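Local coordinates for protein KauB (Pseudomonas aeruginosa PAO1, PDB 6B4R) that probably oxidises aminoaldehydes such as 4-guanidinobutyraldehyde, among a broad range of aldehydes, to the corresponding carboxylic acids with NAD(P)+ as cofactor, at residues 167-172 against 294-299; 104-109 against 333-338; 351-356 against 381-386. One frame throughout, in Å; residues are numbered along the deposited sequence.

Interaction 1: 167-172 against 294-299. With TOE (2-[2-(2-methoxy-ethoxy)-ethoxy]-ethoxyl), chain H.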
loop_
_atom_site.group_PDB
_atom_site.type_symbol
_atom_site.label_atom_id
_atom_site.label_comp_id
_atom_site.label_asym_id
_atom_site.label_seq_id
_atom_site.Cartn_x
_atom_site.Cartn_y
_atom_site.Cartn_z
ATOM N N TRP A 167 -18.225 -25.964 13.832
ATOM C CA TRP A 167 -18.286 -27.364 13.434
ATOM C C TRP A 167 -18.691 -27.571 11.979
ATOM O O TRP A 167 -18.616 -28.688 11.466
ATOM C CB TRP A 167 -19.244 -28.132 14.348
ATOM C CG TRP A 167 -20.584 -27.475 14.528
ATOM C CD1 TRP A 167 -21.002 -26.752 15.608
ATOM C CD2 TRP A 167 -21.681 -27.486 13.603
ATOM N NE1 TRP A 167 -22.290 -26.313 15.414
ATOM C CE2 TRP A 167 -22.730 -26.749 14.193
ATOM C CE3 TRP A 167 -21.881 -28.046 12.338
ATOM C CZ2 TRP A 167 -23.955 -26.557 13.559
ATOM C CZ3 TRP A 167 -23.098 -27.852 11.710
ATOM C CH2 TRP A 167 -24.119 -27.116 12.321
ATOM N N ASN A 168 -19.125 -26.504 11.316
ATOM C CA ASN A 168 -19.602 -26.622 9.943
ATOM C C ASN A 168 -18.468 -26.731 8.923
ATOM O O ASN A 168 -18.606 -27.403 7.901
ATOM C CB ASN A 168 -20.549 -25.474 9.593
ATOM C CG ASN A 168 -19.865 -24.129 9.613
ATOM O OD1 ASN A 168 -18.903 -23.921 10.349
ATOM N ND2 ASN A 168 -20.359 -23.203 8.800
ATOM N N PHE A 169 -17.353 -26.063 9.206
ATOM C CA PHE A 169 -16.133 -26.215 8.418
ATOM C C PHE A 169 -14.922 -26.326 9.343
ATOM O O PHE A 169 -14.064 -25.447 9.347
ATOM C CB PHE A 169 -15.943 -25.031 7.464
ATOM C CG PHE A 169 -16.967 -24.961 6.363
ATOM C CD1 PHE A 169 -16.785 -25.662 5.181
ATOM C CD2 PHE A 169 -18.107 -24.182 6.504
ATOM C CE1 PHE A 169 -17.725 -25.598 4.161
ATOM C CE2 PHE A 169 -19.052 -24.114 5.487
ATOM C CZ PHE A 169 -18.860 -24.823 4.315
ATOM N N PRO A 170 -14.840 -27.422 10.115
ATOM C CA PRO A 170 -13.853 -27.589 11.192
ATOM C C PRO A 170 -12.408 -27.371 10.749
ATOM O O PRO A 170 -11.693 -26.602 11.390
ATOM C CB PRO A 170 -14.052 -29.045 11.629
ATOM C CG PRO A 170 -15.442 -29.382 11.211
ATOM C CD PRO A 170 -15.661 -28.631 9.934
ATOM N N LEU A 171 -11.987 -28.033 9.677
ATOM C CA LEU A 171 -10.608 -27.911 9.211
ATOM C C LEU A 171 -10.350 -26.585 8.496
ATOM O O LEU A 171 -9.348 -25.920 8.756
ATOM C CB LEU A 171 -10.229 -29.089 8.308
ATOM C CG LEU A 171 -8.790 -29.119 7.787
ATOM C CD1 LEU A 171 -7.793 -29.117 8.936
ATOM C CD2 LEU A 171 -8.569 -30.327 6.891
ATOM N N LEU A 172 -11.261 -26.203 7.605
ATOM C CA LEU A 172 -11.105 -24.979 6.822
ATOM C C LEU A 172 -11.087 -23.719 7.687
ATOM O O LEU A 172 -10.230 -22.851 7.508
ATOM C CB LEU A 172 -12.206 -24.870 5.762
ATOM C CG LEU A 172 -12.099 -23.651 4.842
ATOM C CD1 LEU A 172 -10.771 -23.664 4.098
ATOM C CD2 LEU A 172 -13.263 -23.588 3.866
ATOM N N ILE A 294 -28.297 -22.918 -0.817
ATOM C CA ILE A 294 -29.014 -23.336 0.385
ATOM C C ILE A 294 -28.857 -24.832 0.667
ATOM O O ILE A 294 -29.058 -25.283 1.794
ATOM C CB ILE A 294 -30.516 -22.971 0.304
ATOM C CG1 ILE A 294 -31.171 -23.037 1.688
ATOM C CG2 ILE A 294 -31.236 -23.868 -0.692
ATOM C CD1 ILE A 294 -30.516 -22.142 2.722
ATOM N N ALA A 295 -28.485 -25.600 -0.351
ATOM C CA ALA A 295 -28.351 -27.044 -0.190
ATOM C C ALA A 295 -26.917 -27.460 0.116
ATOM O O ALA A 295 -26.686 -28.501 0.736
ATOM C CB ALA A 295 -28.866 -27.772 -1.427
ATOM N N PHE A 296 -25.958 -26.646 -0.317
ATOM C CA PHE A 296 -24.545 -26.949 -0.109
ATOM C C PHE A 296 -24.192 -27.006 1.373
ATOM O O PHE A 296 -24.531 -26.103 2.140
ATOM C CB PHE A 296 -23.654 -25.934 -0.825
ATOM C CG PHE A 296 -22.190 -26.132 -0.570
ATOM C CD1 PHE A 296 -21.514 -27.200 -1.140
ATOM C CD2 PHE A 296 -21.486 -25.254 0.239
ATOM C CE1 PHE A 296 -20.166 -27.392 -0.904
ATOM C CE2 PHE A 296 -20.135 -25.440 0.479
ATOM C CZ PHE A 296 -19.474 -26.510 -0.094
ATOM N N ASN A 297 -23.498 -28.076 1.754
ATOM C CA ASN A 297 -23.165 -28.359 3.149
ATOM C C ASN A 297 -24.393 -28.342 4.060
ATOM O O ASN A 297 -24.346 -27.823 5.177
ATOM C CB ASN A 297 -22.086 -27.407 3.672
ATOM C CG ASN A 297 -21.369 -27.958 4.891
ATOM O OD1 ASN A 297 -21.244 -29.171 5.052
ATOM N ND2 ASN A 297 -20.899 -27.067 5.758
ATOM N N GLN A 298 -25.490 -28.906 3.558
ATOM C CA GLN A 298 -26.725 -29.060 4.325
ATOM C C GLN A 298 -27.262 -27.727 4.850
ATOM O O GLN A 298 -27.912 -27.677 5.893
ATOM C CB GLN A 298 -26.530 -30.052 5.482
ATOM C CG GLN A 298 -26.050 -31.437 5.056
ATOM C CD GLN A 298 -24.550 -31.492 4.792
ATOM O OE1 GLN A 298 -24.111 -31.971 3.747
ATOM N NE2 GLN A 298 -23.760 -30.995 5.741
ATOM N N GLY A 299 -26.970 -26.646 4.130
ATOM C CA GLY A 299 -27.407 -25.320 4.530
ATOM C C GLY A 299 -26.708 -24.807 5.777
ATOM O O GLY A 299 -27.006 -23.717 6.266
HETATM O "O2'" TOE H . -19.056 -20.685 7.808
HETATM C "CA'" TOE H . -18.250 -19.619 7.293
HETATM C "CB'" TOE H . -18.765 -19.217 5.916
HETATM O "OC'" TOE H . -17.957 -19.807 4.899
HETATM C "CD'" TOE H . -18.362 -19.370 3.603
HETATM C "CE'" TOE H . -17.172 -19.401 2.649
HETATM O "OF'" TOE H . -16.862 -20.746 2.295
HETATM C "CG'" TOE H . -15.751 -20.803 1.402
HETATM C "CH'" TOE H . -15.652 -22.198 0.798
HETATM O "OI'" TOE H . -16.856 -22.486 0.090
HETATM C "CK'" TOE H . -16.731 -23.645 -0.731
#
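Asn297 directs its side chain at the loop formed by Asn168 and Phe169, and its amide nitrogen does two things there. ND2 donates a hydrogen bond to Asn168 O (3.2 Å, N-H...O angle 151°), approaching from above the carbonyl plane and clear of either lone pair. The same nitrogen lies over one face of the Phe169 ring, 3.3 Å above its plane and displaced toward the rim, where Phe169 CZ is its nearest ring atom. The amide and ring planes are 51° apart, so the two groups are not stacked; the side chains run past each other in opposite directions. Lys111 NZ also donates to Asn168 O, giving this carbonyl two partners.

Phe169 is the N-cap of helix 170-183, on the cofactor-binding side of the aldehyde dehydrogenase fold, whereas 294-299 runs from the end of helix 283-295 in the catalytic domain toward position 302, modified here to 3-sulfinoalanine and the site of the catalytic cysteine in this family. The Phe169 ring reaches the second segment; near its plane, at the edge, CZ meets Phe296 CE2 at 4.1 Å. Phe296 in turn touches TOE CK' with CE2 and CZ. Asn168 ND2 donates to TOE O2' (3.0 Å, 154°), with Glu300 O as a further acceptor. This asparagine probably corresponds to the one whose amide helps form the oxyanion hole in other aldehyde dehydrogenases, consistent with its place in the pocket occupied here by TOE, probably the substrate site. Phe169 lies obliquely beside TOE O2', nearest through CD2 at 3.9 Å.

Interaction 2: 104-109 against 333-338. With K (potassium ion), chain G.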
loop_
_atom_site.group_PDB
_atom_site.type_symbol
_atom_site.label_atom_id
_atom_site.label_comp_id
_atom_site.label_asym_id
_atom_site.label_seq_id
_atom_site.Cartn_x
_atom_site.Cartn_y
_atom_site.Cartn_z
ATOM N N LEU A 104 -12.043 -38.097 8.452
ATOM C CA LEU A 104 -12.275 -37.600 9.801
ATOM C C LEU A 104 -13.361 -36.521 9.817
ATOM O O LEU A 104 -14.189 -36.483 10.723
ATOM C CB LEU A 104 -10.976 -37.060 10.405
ATOM C CG LEU A 104 -9.972 -38.117 10.872
ATOM C CD1 LEU A 104 -8.647 -37.481 11.260
ATOM C CD2 LEU A 104 -10.547 -38.902 12.038
ATOM N N GLU A 105 -13.354 -35.657 8.806
ATOM C CA GLU A 105 -14.363 -34.609 8.670
ATOM C C GLU A 105 -15.768 -35.187 8.527
ATOM O O GLU A 105 -16.669 -34.864 9.302
ATOM C CB GLU A 105 -14.055 -33.734 7.453
ATOM C CG GLU A 105 -13.032 -32.646 7.705
ATOM C CD GLU A 105 -13.592 -31.520 8.545
ATOM O OE1 GLU A 105 -14.826 -31.337 8.529
ATOM O OE2 GLU A 105 -12.805 -30.821 9.217
ATOM N N THR A 106 -15.935 -36.040 7.520
ATOM C CA THR A 106 -17.218 -36.653 7.189
ATOM C C THR A 106 -17.822 -37.452 8.343
ATOM O O THR A 106 -19.006 -37.312 8.654
ATOM C CB THR A 106 -17.068 -37.574 5.967
ATOM O OG1 THR A 106 -16.823 -36.778 4.802
ATOM C CG2 THR A 106 -18.322 -38.404 5.757
ATOM N N LEU A 107 -17.008 -38.292 8.971
ATOM C CA LEU A 107 -17.462 -39.078 10.111
ATOM C C LEU A 107 -17.845 -38.180 11.285
ATOM O O LEU A 107 -18.817 -38.445 11.988
ATOM C CB LEU A 107 -16.383 -40.079 10.539
ATOM C CG LEU A 107 -16.090 -41.213 9.556
ATOM C CD1 LEU A 107 -14.971 -42.105 10.075
ATOM C CD2 LEU A 107 -17.347 -42.024 9.289
ATOM N N ASP A 108 -17.083 -37.109 11.482
ATOM C CA ASP A 108 -17.294 -36.217 12.616
ATOM C C ASP A 108 -18.603 -35.427 12.533
ATOM O O ASP A 108 -19.444 -35.517 13.426
ATOM C CB ASP A 108 -16.117 -35.252 12.755
ATOM C CG ASP A 108 -15.751 -34.982 14.198
ATOM O OD1 ASP A 108 -16.593 -35.232 15.084
ATOM O OD2 ASP A 108 -14.621 -34.510 14.446
ATOM N N MET A 109 -18.778 -34.657 11.462
ATOM C CA MET A 109 -19.907 -33.727 11.393
ATOM C C MET A 109 -20.891 -33.971 10.241
ATOM O O MET A 109 -21.892 -33.269 10.123
ATOM C CB MET A 109 -19.420 -32.269 11.421
ATOM C CG MET A 109 -18.267 -31.955 10.477
ATOM S SD MET A 109 -18.800 -31.873 8.759
ATOM C CE MET A 109 -20.040 -30.580 8.851
ATOM N N ASN A 333 -25.924 -41.214 1.902
ATOM C CA ASN A 333 -24.771 -41.664 2.673
ATOM C C ASN A 333 -23.552 -40.801 2.372
ATOM O O ASN A 333 -23.082 -40.765 1.236
ATOM C CB ASN A 333 -24.471 -43.136 2.376
ATOM C CG ASN A 333 -23.449 -43.735 3.331
ATOM O OD1 ASN A 333 -22.988 -43.080 4.265
ATOM N ND2 ASN A 333 -23.102 -44.996 3.104
ATOM N N PRO A 334 -23.049 -40.087 3.392
ATOM C CA PRO A 334 -21.902 -39.185 3.241
ATOM C C PRO A 334 -20.631 -39.918 2.823
ATOM O O PRO A 334 -19.727 -39.299 2.265
ATOM C CB PRO A 334 -21.731 -38.603 4.647
ATOM C CG PRO A 334 -23.072 -38.723 5.272
ATOM C CD PRO A 334 -23.625 -40.012 4.746
ATOM N N LEU A 335 -20.565 -41.218 3.093
ATOM C CA LEU A 335 -19.402 -42.014 2.717
ATOM C C LEU A 335 -19.457 -42.436 1.249
ATOM O O LEU A 335 -18.496 -42.992 0.715
ATOM C CB LEU A 335 -19.264 -43.233 3.633
ATOM C CG LEU A 335 -18.880 -42.903 5.076
ATOM C CD1 LEU A 335 -18.859 -44.150 5.945
ATOM C CD2 LEU A 335 -17.532 -42.195 5.114
ATOM N N ASP A 336 -20.589 -42.164 0.605
ATOM C CA ASP A 336 -20.739 -42.392 -0.828
ATOM C C ASP A 336 -20.310 -41.134 -1.573
ATOM O O ASP A 336 -20.931 -40.080 -1.425
ATOM C CB ASP A 336 -22.193 -42.739 -1.164
ATOM C CG ASP A 336 -22.357 -43.318 -2.564
ATOM O OD1 ASP A 336 -21.605 -42.925 -3.481
ATOM O OD2 ASP A 336 -23.251 -44.173 -2.746
ATOM N N PRO A 337 -19.242 -41.241 -2.381
ATOM C CA PRO A 337 -18.673 -40.108 -3.121
ATOM C C PRO A 337 -19.689 -39.391 -4.013
ATOM O O PRO A 337 -19.524 -38.204 -4.292
ATOM C CB PRO A 337 -17.586 -40.766 -3.980
ATOM C CG PRO A 337 -17.203 -41.993 -3.226
ATOM C CD PRO A 337 -18.479 -42.483 -2.600
ATOM N N GLU A 338 -20.725 -40.100 -4.449
ATOM C CA GLU A 338 -21.742 -39.516 -5.318
ATOM C C GLU A 338 -22.704 -38.595 -4.565
ATOM O O GLU A 338 -23.395 -37.776 -5.172
ATOM C CB GLU A 338 -22.520 -40.615 -6.048
ATOM C CG GLU A 338 -21.752 -41.268 -7.189
ATOM C CD GLU A 338 -21.533 -40.328 -8.363
ATOM O OE1 GLU A 338 -22.409 -39.473 -8.618
ATOM O OE2 GLU A 338 -20.480 -40.438 -9.029
HETATM K K K G . -19.183 -35.588 16.147
HETATM O O HOH W 1 -18.505 -34.963 18.876
#
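Thr106 and Pro334 bring the two backbones closest, with their CA atoms 6.6 Å apart: the last turns of helix 98-109 face a type I beta turn running from Asn333 to Asp336. The turn is closed by Asp336 N donating to Asn333 O at 2.9 Å. An Asx turn overlies it, since Asn333 OD1 accepts from Leu335 N at 3.3 Å with the donor well above the amide carbonyl plane. The two central residues of the turn, Pro334 and Leu335, supply its side of the contact.

Across the gap the contact is apolar. The methyl CG2 of Thr106 comes obliquely against the proline ring, 3.6 Å from Pro334 CB. Thr106 CG2 also meets Leu335 CD2 at 3.9 Å, and is thus received by both central residues. Leu335 CD2 reaches Leu107 CD2 at 4.2 Å, the two leucine side chains crossing at about a right angle. The hydroxyl of Thr106 is engaged by other partners, Lys111 O and Ser116 OG, which leaves the methyl to face the turn. Pro334 is also tied by a backbone hydrogen bond to Ile113, and helix 6-15 packs on Leu107 and Leu335.

On another side of the helix, Asp108 binds the potassium ion through O (2.7 Å) and OD1 (2.8 Å). Asp108 OD2 accepts from Leu198 N, which helps hold the carboxylate in place. Leu40 O, Lys195 O and a water complete the coordination seen, an arrangement resembling the monovalent-cation site within the subunit found in other aldehyde dehydrogenases.

Interaction 3: 351-356 against 381-386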
loop_
_atom_site.group_PDB
_atom_site.type_symbol
_atom_site.label_atom_id
_atom_site.label_comp_id
_atom_site.label_asym_id
_atom_site.label_seq_id
_atom_site.Cartn_x
_atom_site.Cartn_y
_atom_site.Cartn_z
ATOM N N ASN A 351 -33.475 -31.248 15.200
ATOM C CA ASN A 351 -34.704 -30.814 15.858
ATOM C C ASN A 351 -34.940 -29.320 15.690
ATOM O O ASN A 351 -36.075 -28.876 15.522
ATOM C CB ASN A 351 -34.677 -31.172 17.345
ATOM C CG ASN A 351 -34.686 -32.667 17.582
ATOM O OD1 ASN A 351 -35.221 -33.429 16.779
ATOM N ND2 ASN A 351 -34.094 -33.094 18.691
ATOM N N THR A 352 -33.860 -28.551 15.740
ATOM C CA THR A 352 -33.934 -27.113 15.534
ATOM C C THR A 352 -34.398 -26.798 14.114
ATOM O O THR A 352 -35.272 -25.953 13.910
ATOM C CB THR A 352 -32.576 -26.446 15.810
ATOM O OG1 THR A 352 -32.269 -26.556 17.205
ATOM C CG2 THR A 352 -32.606 -24.978 15.415
ATOM N N VAL A 353 -33.817 -27.490 13.139
ATOM C CA VAL A 353 -34.216 -27.334 11.743
ATOM C C VAL A 353 -35.678 -27.739 11.545
ATOM O O VAL A 353 -36.438 -27.045 10.870
ATOM C CB VAL A 353 -33.313 -28.152 10.797
ATOM C CG1 VAL A 353 -33.867 -28.133 9.379
ATOM C CG2 VAL A 353 -31.888 -27.617 10.826
ATOM N N LEU A 354 -36.067 -28.857 12.147
ATOM C CA LEU A 354 -37.450 -29.318 12.078
ATOM C C LEU A 354 -38.395 -28.336 12.762
ATOM O O LEU A 354 -39.529 -28.146 12.324
ATOM C CB LEU A 354 -37.587 -30.704 12.708
ATOM C CG LEU A 354 -36.932 -31.853 11.941
ATOM C CD1 LEU A 354 -36.983 -33.142 12.747
ATOM C CD2 LEU A 354 -37.603 -32.035 10.589
ATOM N N SER A 355 -37.918 -27.711 13.834
ATOM C CA SER A 355 -38.714 -26.733 14.567
ATOM C C SER A 355 -38.948 -25.469 13.741
ATOM O O SER A 355 -40.029 -24.883 13.783
ATOM C CB SER A 355 -38.045 -26.380 15.896
ATOM O OG SER A 355 -38.785 -25.392 16.587
ATOM N N TYR A 356 -37.931 -25.053 12.991
ATOM C CA TYR A 356 -38.061 -23.891 12.118
ATOM C C TYR A 356 -39.004 -24.167 10.953
ATOM O O TYR A 356 -39.750 -23.283 10.534
ATOM C CB TYR A 356 -36.696 -23.437 11.600
ATOM C CG TYR A 356 -35.990 -22.455 12.509
ATOM C CD1 TYR A 356 -36.446 -21.148 12.639
ATOM C CD2 TYR A 356 -34.864 -22.831 13.231
ATOM C CE1 TYR A 356 -35.805 -20.245 13.466
ATOM C CE2 TYR A 356 -34.215 -21.936 14.059
ATOM C CZ TYR A 356 -34.690 -20.644 14.172
ATOM O OH TYR A 356 -34.046 -19.752 14.996
ATOM N N THR A 381 -28.877 -38.448 11.131
ATOM C CA THR A 381 -29.769 -37.293 11.126
ATOM C C THR A 381 -29.753 -36.540 9.794
ATOM O O THR A 381 -28.791 -35.843 9.477
ATOM C CB THR A 381 -29.430 -36.326 12.275
ATOM O OG1 THR A 381 -28.017 -36.092 12.303
ATOM C CG2 THR A 381 -29.860 -36.920 13.607
ATOM N N TYR A 382 -30.828 -36.678 9.025
ATOM C CA TYR A 382 -30.918 -36.054 7.707
ATOM C C TYR A 382 -32.219 -35.273 7.553
ATOM O O TYR A 382 -33.258 -35.666 8.088
ATOM C CB TYR A 382 -30.838 -37.110 6.600
ATOM C CG TYR A 382 -29.595 -37.971 6.624
ATOM C CD1 TYR A 382 -28.546 -37.733 5.745
ATOM C CD2 TYR A 382 -29.475 -39.030 7.515
ATOM C CE1 TYR A 382 -27.411 -38.520 5.757
ATOM C CE2 TYR A 382 -28.343 -39.818 7.540
ATOM C CZ TYR A 382 -27.315 -39.560 6.659
ATOM O OH TYR A 382 -26.189 -40.348 6.680
ATOM N N VAL A 383 -32.155 -34.167 6.816
ATOM C CA VAL A 383 -33.335 -33.366 6.501
ATOM C C VAL A 383 -33.290 -32.919 5.039
ATOM O O VAL A 383 -32.261 -32.441 4.559
ATOM C CB VAL A 383 -33.453 -32.129 7.422
ATOM C CG1 VAL A 383 -34.517 -31.170 6.911
ATOM C CG2 VAL A 383 -33.764 -32.548 8.848
ATOM N N GLU A 384 -34.407 -33.085 4.336
ATOM C CA GLU A 384 -34.509 -32.692 2.935
ATOM C C GLU A 384 -34.316 -31.189 2.751
ATOM O O GLU A 384 -34.763 -30.399 3.581
ATOM C CB GLU A 384 -35.879 -33.084 2.381
ATOM C CG GLU A 384 -36.207 -34.564 2.483
ATOM C CD GLU A 384 -37.664 -34.855 2.168
ATOM O OE1 GLU A 384 -38.502 -33.938 2.306
ATOM O OE2 GLU A 384 -37.972 -36.004 1.780
ATOM N N PRO A 385 -33.644 -30.790 1.660
ATOM C CA PRO A 385 -33.576 -29.374 1.282
ATOM C C PRO A 385 -34.985 -28.801 1.129
ATOM O O PRO A 385 -35.789 -29.338 0.367
ATOM C CB PRO A 385 -32.863 -29.413 -0.072
ATOM C CG PRO A 385 -32.025 -30.649 -0.012
ATOM C CD PRO A 385 -32.846 -31.643 0.761
ATOM N N THR A 386 -35.273 -27.721 1.847
ATOM C CA THR A 386 -36.639 -27.219 1.964
ATOM C C THR A 386 -36.809 -25.797 1.423
ATOM O O THR A 386 -36.000 -24.917 1.710
ATOM C CB THR A 386 -37.100 -27.256 3.437
ATOM O OG1 THR A 386 -37.001 -28.596 3.936
ATOM C CG2 THR A 386 -38.533 -26.769 3.573
#
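Val383 meets Val353 and Leu354 where helix 347-362 packs on strand 382-389 of the mixed sheet in the catalytic domain of the aldehyde dehydrogenase fold. The strand is only weakly bonded at 382-383, and its residues alternate: the Val383 side chain points to the helix, while Tyr382 turns to another side and touches Pro334.

The apolar contacts rest on methyl groups. Val353 CG1 lies 4.0 Å from Val383 CG1; in both valines CG1 extends opposite the backbone N (chi1 172° and 169°), and the two side chains pass in opposite directions. The other branch of Val383, CG2, takes Leu354 CD2 at 4.2 Å. Val383 therefore splits its two methyls between neighbouring residues of one helical turn. Met350, earlier on the same helix, and Leu344 also pack on Val383.

Polar interactions secure the strand from other sides. Backbone hydrogen bonds join Tyr382 with Thr374 of strand 373-374, which pairs antiparallel, and Glu384 with Lys372 just before it; Glu384 OE1 adds a salt bridge to Lys372 NZ. Tyr382 OH is bonded to Val43 O. On the helix, Tyr356 OH is paired with Glu400 OE1. Past Pro385, the Thr386 hydroxyl folds back along its own chain: OG1 donates to Glu384 O at 2.9 Å, from 39° out of the carbonyl plane.

How the interactions relate
Interactions 1 and 2 both join the cofactor-binding side of the subunit to the catalytic domain, their centres about 12 Å apart. Segments 104-109 and 333-338 bracket 167-172 and 294-299 along the chain, so the pocket contact lies within the longer closure. Glu105 and Met109 of helix 98-109 pack against the start of helix 170-183, with a weak hydrogen bond from Leu171 N to Glu105 OE2. Interaction 3 follows later in sequence, inside the catalytic domain, about 15 Å from interaction 1 and 19 Å from interaction 2 between centres. Segments 333-338 and 381-386 also touch, so interaction 3 continues the catalytic-domain side of interaction 2, while interaction 1 bridges the domains at the TOE pocket.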